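Local coordinates for protein acetyl-CoA acetyltransferase (Bacillus anthracis, PDB 3SS6) that probably catalyses thiolase-type acetyl transfer, joining two acetyl-CoA molecules into acetoacetyl-CoA or running the reverse thiolytic cleavage, at residues E175-V180 / Q324-E329; A312-I317 / V339-S344; A357-S362 / G375-C380. One frame throughout, in Å; residues are numbered along the deposited sequence.

Interaction 1 (E175-V180 / Q324-E329); sequences EEQDEV and QYLAVE
Leu326 carries the apolar packing between the two helices, its branches divided between neighbouring turns of helix 174-194. Its CG lies anti to the carbonyl carbon (chi1 -76°), which reaches the forked end across to the other helix. CD1 rests against backbone as much as side chain: it is 3.6 Å from Glu176 O, and the same methyl lies 4.0 Å from Gln177 CG. CD2 of Leu326 meets Val180 CG2 at 3.8 Å, the two side chains passing in opposite directions. Val180 has a second methyl for a second partner, and its CG1 comes within 4.3 Å of Tyr325 CD2, meeting the ring obliquely. A long forked residue facing a short branched one suits helices whose axes pass 10.2 Å apart at an angle of 102°.

This crossing packs the long insertion of the N-terminal half of the thiolase fold against the C-terminal half. Helix 174-194 belongs to that insertion, between strands 112-120 and 252-262, whereas helix 322-332 follows strand 314-317.

No hydrogen bond links the two segments; the polar groups beside the patch are paired within a helix or beyond it. Within segment 324-329, Tyr325 OH donates to Glu329 OE1 at 2.7 Å, one turn on, using the anti side of the carboxylate; Arg336 forms a salt bridge with that same oxygen. Glu176 CB and Gln177 CG lie against Leu326 CD1 while the polar ends turn to other partners. Glu176 OE2 reaches Lys330, further along helix 322-332, in a salt bridge that ties the two helices together, and Gln177 NE2 bonds Ser242 OG.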
loop_
_atom_site.group_PDB
_atom_site.type_symbol
_atom_site.label_atom_id
_atom_site.label_comp_id
_atom_site.label_asym_id
_atom_site.label_seq_id
_atom_site.Cartn_x
_atom_site.Cartn_y
_atom_site.Cartn_z
ATOM N N GLU A 175 22.197 23.541 27.274
ATOM C CA GLU A 175 23.541 24.014 26.925
ATOM C C GLU A 175 24.551 22.870 26.824
ATOM O O GLU A 175 25.316 22.800 25.861
ATOM C CB GLU A 175 24.043 25.052 27.928
ATOM C CG GLU A 175 25.513 25.421 27.709
ATOM C CD GLU A 175 25.961 26.573 28.586
ATOM O OE1 GLU A 175 25.247 27.590 28.636
ATOM O OE2 GLU A 175 27.032 26.462 29.216
ATOM N N GLU A 176 24.574 21.989 27.822
ATOM C CA GLU A 176 25.492 20.849 27.777
ATOM C C GLU A 176 25.293 20.030 26.504
ATOM O O GLU A 176 26.253 19.648 25.840
ATOM C CB GLU A 176 25.313 19.939 28.995
ATOM C CG GLU A 176 25.859 20.516 30.290
ATOM C CD GLU A 176 25.614 19.611 31.489
ATOM O OE1 GLU A 176 24.441 19.271 31.768
ATOM O OE2 GLU A 176 26.604 19.238 32.153
ATOM N N GLN A 177 24.042 19.749 26.172
ATOM C CA GLN A 177 23.747 18.964 24.977
ATOM C C GLN A 177 24.215 19.678 23.715
ATOM O O GLN A 177 24.811 19.062 22.829
ATOM C CB GLN A 177 22.247 18.679 24.883
ATOM C CG GLN A 177 21.741 17.755 25.994
ATOM C CD GLN A 177 20.239 17.655 26.000
ATOM O OE1 GLN A 177 19.643 17.095 25.085
ATOM N NE2 GLN A 177 19.610 18.227 27.023
ATOM N N ASP A 178 23.941 20.976 23.637
ATOM C CA ASP A 178 24.295 21.733 22.446
ATOM C C ASP A 178 25.801 21.950 22.332
ATOM O O ASP A 178 26.327 22.091 21.225
ATOM C CB ASP A 178 23.509 23.048 22.363
ATOM C CG ASP A 178 22.049 22.822 21.985
ATOM O OD1 ASP A 178 21.727 21.683 21.573
ATOM O OD2 ASP A 178 21.238 23.772 22.093
ATOM N N GLU A 179 26.511 21.963 23.457
ATOM C CA GLU A 179 27.970 22.066 23.424
ATOM C C GLU A 179 28.572 20.796 22.838
ATOM O O GLU A 179 29.504 20.843 22.030
ATOM C CB GLU A 179 28.547 22.309 24.820
ATOM C CG GLU A 179 30.067 22.374 24.833
ATOM C CD GLU A 179 30.645 22.609 26.217
ATOM O OE1 GLU A 179 30.394 23.687 26.796
ATOM O OE2 GLU A 179 31.356 21.716 26.726
ATOM N N VAL A 180 28.031 19.656 23.257
ATOM C CA VAL A 180 28.467 18.370 22.728
ATOM C C VAL A 180 28.136 18.273 21.242
ATOM O O VAL A 180 28.943 17.779 20.449
ATOM C CB VAL A 180 27.833 17.198 23.500
ATOM C CG1 VAL A 180 27.948 15.894 22.705
ATOM C CG2 VAL A 180 28.505 17.063 24.858
ATOM N N GLN A 324 22.309 11.446 25.783
ATOM C CA GLN A 324 22.622 10.068 26.129
ATOM C C GLN A 324 24.116 9.924 26.368
ATOM O O GLN A 324 24.548 9.304 27.349
ATOM C CB GLN A 324 22.132 9.132 25.022
ATOM C CG GLN A 324 22.738 7.753 25.059
ATOM C CD GLN A 324 23.986 7.622 24.201
ATOM O OE1 GLN A 324 24.112 8.256 23.145
ATOM N NE2 GLN A 324 24.916 6.786 24.651
ATOM N N TYR A 325 24.916 10.513 25.482
ATOM C CA TYR A 325 26.359 10.516 25.681
ATOM C C TYR A 325 26.715 11.169 27.030
ATOM O O TYR A 325 27.533 10.654 27.802
ATOM C CB TYR A 325 27.109 11.234 24.544
ATOM C CG TYR A 325 28.513 11.489 25.011
ATOM C CD1 TYR A 325 29.436 10.457 25.045
ATOM C CD2 TYR A 325 28.885 12.726 25.528
ATOM C CE1 TYR A 325 30.707 10.649 25.545
ATOM C CE2 TYR A 325 30.167 12.931 26.027
ATOM C CZ TYR A 325 31.065 11.881 26.035
ATOM O OH TYR A 325 32.334 12.060 26.533
ATOM N N LEU A 326 26.101 12.313 27.309
ATOM C CA LEU A 326 26.391 13.046 28.539
ATOM C C LEU A 326 26.092 12.227 29.793
ATOM O O LEU A 326 26.831 12.305 30.776
ATOM C CB LEU A 326 25.649 14.383 28.555
ATOM C CG LEU A 326 26.298 15.436 27.649
ATOM C CD1 LEU A 326 25.296 16.507 27.237
ATOM C CD2 LEU A 326 27.498 16.071 28.357
ATOM N N ALA A 327 25.024 11.429 29.756
ATOM C CA ALA A 327 24.701 10.575 30.897
ATOM C C ALA A 327 25.824 9.572 31.137
ATOM O O ALA A 327 26.227 9.345 32.275
ATOM C CB ALA A 327 23.370 9.853 30.682
ATOM N N VAL A 328 26.326 8.972 30.064
ATOM C CA VAL A 328 27.445 8.035 30.176
ATOM C C VAL A 328 28.695 8.741 30.693
ATOM O O VAL A 328 29.368 8.248 31.594
ATOM C CB VAL A 328 27.763 7.365 28.827
ATOM C CG1 VAL A 328 29.005 6.502 28.937
ATOM C CG2 VAL A 328 26.577 6.514 28.374
ATOM N N GLU A 329 28.995 9.904 30.122
ATOM C CA GLU A 329 30.145 10.693 30.574
ATOM C C GLU A 329 30.092 11.011 32.071
ATOM O O GLU A 329 31.087 10.875 32.786
ATOM C CB GLU A 329 30.261 11.985 29.767
ATOM C CG GLU A 329 31.466 12.834 30.163
ATOM C CD GLU A 329 31.559 14.112 29.362
ATOM O OE1 GLU A 329 32.155 14.080 28.267
ATOM O OE2 GLU A 329 31.032 15.144 29.838
#

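Interaction 2 (A312-I317 / V339-S344); sequences ADLLEI and VNVNGS
Asn340 uses both ends of its amide to grip the backbone of Ile317. Ile317 N donates to Asn340 OD1 at 2.9 Å, and Asn340 ND2 donates to Ile317 O at 2.9 Å, with that acceptor close to the amide plane. The pair of bonds fixes the amide's rotation and, on the edge facing away from strand 374-381, gives the end of strand 314-317 a side-chain amide where a further strand would bond. Two residues earlier in the strand the partner is ordinary backbone: Asn340 N donates to Leu315 O at 2.9 Å, beside the single bridge between Leu315 and Val339. Asparagine suits this place twice over, because it also tolerates the left-handed backbone (phi 49°, psi 53°) at which the chain turns away after Val339 and begins the type I turn from Asn340 to Gly343.

Branched side chains pack close beside these bonds. Ile317 CG1 touches Val339 CG1 at 3.9 Å, and Leu314 CD2 meets Val341 CG1 nearly at right angles.

On the side of Glu316 the fit is looser, and the two segments meet through ordered water. The Glu316 chain bends at chi2 (-77°), folding its carboxylate over the turn, although no direct bond joins it to segment 339-344. Water 1 links Leu315 O and Glu316 OE2 to Val341 N; water 2 donates to Glu316 OE1 and Asn340 OD1 and accepts from Ser344 OG, which also bonds Glu319 N. Waters 3 and 4 both connect the carboxylate to Gly343 O, 2.7 Å from each water oxygen. A buried acid is thus solvated by a small internal cluster.

The chain leaves strand 314-317, runs through helix 322-332 and returns alongside in the same direction, a crossover resembling beta-alpha-beta at the edge of the main thiolase sheet.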
loop_
_atom_site.group_PDB
_atom_site.type_symbol
_atom_site.label_atom_id
_atom_site.label_comp_id
_atom_site.label_asym_id
_atom_site.label_seq_id
_atom_site.Cartn_x
_atom_site.Cartn_y
_atom_site.Cartn_z
ATOM N N ALA A 312 42.763 3.489 29.398
ATOM C CA ALA A 312 42.340 3.660 28.012
ATOM C C ALA A 312 42.927 4.953 27.457
ATOM O O ALA A 312 42.851 6.006 28.098
ATOM C CB ALA A 312 40.821 3.662 27.894
ATOM N N ASP A 313 43.533 4.869 26.278
ATOM C CA ASP A 313 44.108 6.045 25.632
ATOM C C ASP A 313 43.068 6.845 24.850
ATOM O O ASP A 313 43.106 8.082 24.839
ATOM C CB ASP A 313 45.260 5.635 24.718
ATOM C CG ASP A 313 46.433 5.065 25.487
ATOM O OD1 ASP A 313 46.896 5.731 26.442
ATOM O OD2 ASP A 313 46.889 3.952 25.145
ATOM N N LEU A 314 42.157 6.133 24.189
ATOM C CA LEU A 314 41.056 6.756 23.464
ATOM C C LEU A 314 39.787 5.947 23.640
ATOM O O LEU A 314 39.836 4.723 23.771
ATOM C CB LEU A 314 41.359 6.828 21.971
ATOM C CG LEU A 314 42.465 7.786 21.519
ATOM C CD1 LEU A 314 42.626 7.671 20.012
ATOM C CD2 LEU A 314 42.165 9.236 21.912
ATOM N N LEU A 315 38.650 6.632 23.618
ATOM C CA LEU A 315 37.360 5.961 23.628
ATOM C C LEU A 315 36.478 6.492 22.504
ATOM O O LEU A 315 36.504 7.687 22.179
ATOM C CB LEU A 315 36.636 6.145 24.975
ATOM C CG LEU A 315 37.286 5.637 26.269
ATOM C CD1 LEU A 315 38.234 6.680 26.843
ATOM C CD2 LEU A 315 36.214 5.276 27.305
ATOM N N GLU A 316 35.687 5.592 21.936
ATOM C CA GLU A 316 34.575 5.958 21.066
ATOM C C GLU A 316 33.319 5.503 21.783
ATOM O O GLU A 316 33.147 4.317 22.030
ATOM C CB GLU A 316 34.662 5.231 19.725
ATOM C CG GLU A 316 35.706 5.794 18.764
ATOM C CD GLU A 316 35.246 7.069 18.089
ATOM O OE1 GLU A 316 34.081 7.121 17.647
ATOM O OE2 GLU A 316 36.051 8.022 18.003
ATOM N N ILE A 317 32.478 6.458 22.158
ATOM C CA ILE A 317 31.175 6.189 22.770
ATOM C C ILE A 317 30.135 6.786 21.839
ATOM O O ILE A 317 30.021 8.011 21.773
ATOM C CB ILE A 317 31.022 6.910 24.133
ATOM C CG1 ILE A 317 32.194 6.594 25.070
ATOM C CG2 ILE A 317 29.683 6.545 24.782
ATOM C CD1 ILE A 317 32.294 5.135 25.451
ATOM N N VAL A 339 37.732 11.235 24.448
ATOM C CA VAL A 339 36.525 10.572 23.940
ATOM C C VAL A 339 36.008 11.198 22.648
ATOM O O VAL A 339 35.890 12.408 22.558
ATOM C CB VAL A 339 35.381 10.664 24.983
ATOM C CG1 VAL A 339 34.143 9.932 24.469
ATOM C CG2 VAL A 339 35.833 10.091 26.324
ATOM N N ASN A 340 35.685 10.369 21.657
ATOM C CA ASN A 340 35.097 10.872 20.417
ATOM C C ASN A 340 35.899 12.049 19.853
ATOM O O ASN A 340 35.346 13.116 19.552
ATOM C CB ASN A 340 33.638 11.274 20.663
ATOM C CG ASN A 340 32.772 10.089 21.052
ATOM O OD1 ASN A 340 33.118 8.938 20.771
ATOM N ND2 ASN A 340 31.637 10.359 21.693
ATOM N N VAL A 341 37.203 11.845 19.694
ATOM C CA VAL A 341 38.101 12.976 19.469
ATOM C C VAL A 341 37.995 13.577 18.070
ATOM O O VAL A 341 38.486 14.687 17.839
ATOM C CB VAL A 341 39.575 12.640 19.791
ATOM C CG1 VAL A 341 39.719 12.213 21.244
ATOM C CG2 VAL A 341 40.107 11.566 18.846
ATOM N N ASN A 342 37.363 12.848 17.151
ATOM C CA ASN A 342 37.083 13.378 15.815
ATOM C C ASN A 342 35.583 13.458 15.564
ATOM O O ASN A 342 35.128 13.359 14.428
ATOM C CB ASN A 342 37.759 12.531 14.734
ATOM C CG ASN A 342 39.271 12.619 14.792
ATOM O OD1 ASN A 342 39.829 13.695 14.978
ATOM N ND2 ASN A 342 39.941 11.479 14.663
ATOM N N GLY A 343 34.818 13.601 16.640
ATOM C CA GLY A 343 33.370 13.661 16.539
ATOM C C GLY A 343 32.681 12.315 16.696
ATOM O O GLY A 343 33.316 11.267 16.832
ATOM N N SER A 344 31.357 12.341 16.689
ATOM C CA SER A 344 30.616 11.091 16.787
ATOM C C SER A 344 29.257 11.226 16.125
ATOM O O SER A 344 29.098 12.017 15.196
ATOM C CB SER A 344 30.516 10.629 18.247
ATOM O OG SER A 344 29.889 9.347 18.347
HETATM O O HOH W 1 37.999 8.971 20.041
HETATM O O HOH W 2 31.727 7.431 18.919
HETATM O O HOH W 3 35.900 10.434 16.943
HETATM O O HOH W 4 33.170 8.734 15.843
#

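Interaction 3 (A357-S362 / G375-C380)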
loop_
_atom_site.group_PDB
_atom_site.type_symbol
_atom_site.label_atom_id
_atom_site.label_comp_id
_atom_site.label_asym_id
_atom_site.label_seq_id
_atom_site.Cartn_x
_atom_site.Cartn_y
_atom_site.Cartn_z
ATOM N N ALA A 357 30.370 -1.156 14.178
ATOM C CA ALA A 357 31.590 -1.436 13.414
ATOM C C ALA A 357 32.302 -0.147 12.999
ATOM O O ALA A 357 33.528 -0.074 13.035
ATOM C CB ALA A 357 31.275 -2.280 12.188
ATOM N N ARG A 358 31.531 0.866 12.615
ATOM C CA ARG A 358 32.090 2.156 12.185
ATOM C C ARG A 358 32.983 2.798 13.251
ATOM O O ARG A 358 34.110 3.220 12.959
ATOM C CB ARG A 358 30.949 3.107 11.769
ATOM C CG ARG A 358 31.349 4.196 10.762
ATOM C CD ARG A 358 32.145 5.322 11.461
ATOM N NE ARG A 358 31.337 5.994 12.476
ATOM C CZ ARG A 358 31.828 6.864 13.358
ATOM N NH1 ARG A 358 33.122 7.143 13.358
ATOM N NH2 ARG A 358 31.024 7.459 14.234
ATOM N N ILE A 359 32.499 2.846 14.491
ATOM C CA ILE A 359 33.285 3.485 15.545
ATOM C C ILE A 359 34.536 2.678 15.855
ATOM O O ILE A 359 35.543 3.240 16.292
ATOM C CB ILE A 359 32.465 3.793 16.833
ATOM C CG1 ILE A 359 32.006 2.510 17.541
ATOM C CG2 ILE A 359 31.287 4.713 16.496
ATOM C CD1 ILE A 359 31.282 2.772 18.882
ATOM N N THR A 360 34.487 1.369 15.605
ATOM C CA THR A 360 35.666 0.524 15.823
ATOM C C THR A 360 36.717 0.810 14.743
ATOM O O THR A 360 37.906 0.958 15.037
ATOM C CB THR A 360 35.292 -0.972 15.871
ATOM O OG1 THR A 360 34.311 -1.180 16.906
ATOM C CG2 THR A 360 36.524 -1.833 16.167
ATOM N N VAL A 361 36.274 0.893 13.496
ATOM C CA VAL A 361 37.160 1.311 12.400
ATOM C C VAL A 361 37.840 2.637 12.738
ATOM O O VAL A 361 39.065 2.776 12.632
ATOM C CB VAL A 361 36.379 1.459 11.074
ATOM C CG1 VAL A 361 37.220 2.182 10.008
ATOM C CG2 VAL A 361 35.923 0.114 10.561
ATOM N N SER A 362 37.043 3.625 13.132
ATOM C CA SER A 362 37.582 4.951 13.428
ATOM C C SER A 362 38.569 4.949 14.599
ATOM O O SER A 362 39.630 5.600 14.554
ATOM C CB SER A 362 36.433 5.923 13.679
ATOM O OG SER A 362 35.611 5.999 12.515
ATOM N N GLY A 375 42.277 1.149 23.416
ATOM C CA GLY A 375 41.026 1.743 22.964
ATOM C C GLY A 375 39.805 1.028 23.514
ATOM O O GLY A 375 39.814 -0.187 23.700
ATOM N N ILE A 376 38.758 1.799 23.789
ATOM C CA ILE A 376 37.459 1.231 24.138
ATOM C C ILE A 376 36.432 1.795 23.178
ATOM O O ILE A 376 36.355 3.012 23.003
ATOM C CB ILE A 376 37.038 1.623 25.563
ATOM C CG1 ILE A 376 38.058 1.112 26.581
ATOM C CG2 ILE A 376 35.654 1.076 25.871
ATOM C CD1 ILE A 376 37.781 1.589 28.022
ATOM N N ALA A 377 35.642 0.917 22.560
ATOM C CA ALA A 377 34.519 1.359 21.745
ATOM C C ALA A 377 33.244 0.807 22.378
ATOM O O ALA A 377 33.167 -0.374 22.709
ATOM C CB ALA A 377 34.656 0.874 20.311
ATOM N N SER A 378 32.237 1.653 22.541
ATOM C CA SER A 378 31.035 1.216 23.241
ATOM C C SER A 378 29.826 2.002 22.791
ATOM O O SER A 378 29.936 3.168 22.426
ATOM C CB SER A 378 31.229 1.389 24.754
ATOM O OG SER A 378 30.108 0.914 25.486
ATOM N N LEU A 379 28.662 1.365 22.822
ATOM C CA LEU A 379 27.454 2.089 22.444
ATOM C C LEU A 379 26.202 1.533 23.079
ATOM O O LEU A 379 26.165 0.365 23.444
ATOM C CB LEU A 379 27.328 2.174 20.917
ATOM C CG LEU A 379 26.967 0.957 20.070
ATOM C CD1 LEU A 379 26.956 1.407 18.619
ATOM C CD2 LEU A 379 27.957 -0.181 20.272
ATOM N N CYS A 380 25.191 2.394 23.219
ATOM C CA CYS A 380 23.900 2.010 23.765
ATOM C C CYS A 380 23.109 1.342 22.652
ATOM O O CYS A 380 23.451 1.453 21.474
ATOM C CB CYS A 380 23.133 3.224 24.305
ATOM S SG CYS A 380 22.672 4.452 23.013
#
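From its CB, directed at strand 375-380, the side chain of Ile359 splits two ways. CG1 sits between the backbone N and the carbonyl carbon (chi1 66°), which sends that branch to the strand; it lies 4.2 Å from Ala377 CB. At the tip, CD1 is 4.1 Å from Ala377 CB and 3.8 Å from Ser378 O, with Leu379 CB at the margin of contact. The other branch, CG2, turns back to its own helix and lies over one face of the Arg358 guanidinium, 3.6 Å from its plane and nearer the margin than the centre.

The helix and the strand that follows it in the chain run nearly antiparallel, at 160°, as in alpha/beta layers, and helix 352-370 is one of the buried central helices of the thiolase sandwich. Met95, from helix 93-107, touches Ala377 and Thr360 alike.

Alanine suits the point where the backbones come nearest, 6.1 Å between the CA atoms of Thr360 and Ala377. Thr360 OG1 lies 4.0 Å from Ala377 CB, its polar need met one turn back by Gly356 O. Ser378 points to the strand's other face, where Pro294 and Ile298 lie and its OG bonds Val387 O.

Overall arrangement
Interactions 2 and 3 have centres about 8 Å apart and share the main sheet: Glu316 N lies 2.9 Å from Ile376 O and Glu316 O lies 2.9 Å from Ser378 N, so edge strand 314-317 is paired with strand 374-381. Interaction 1, centred about 14 Å from interaction 2, meets it chiefly through Tyr325, whose OH is 3.5 Å from Val339 CG1, with Val328 packing on Ile317. Between interactions 1 and 3, about 18 Å apart, Gln324 NE2 packs 3.6 Å from Cys380 SG. Leu379 also touches Ser92, next to Cys91, which is found as S-hydroxycysteine, consistent with a reactive thiol. A potassium ion lies about 11 Å from the Thr360 side chain.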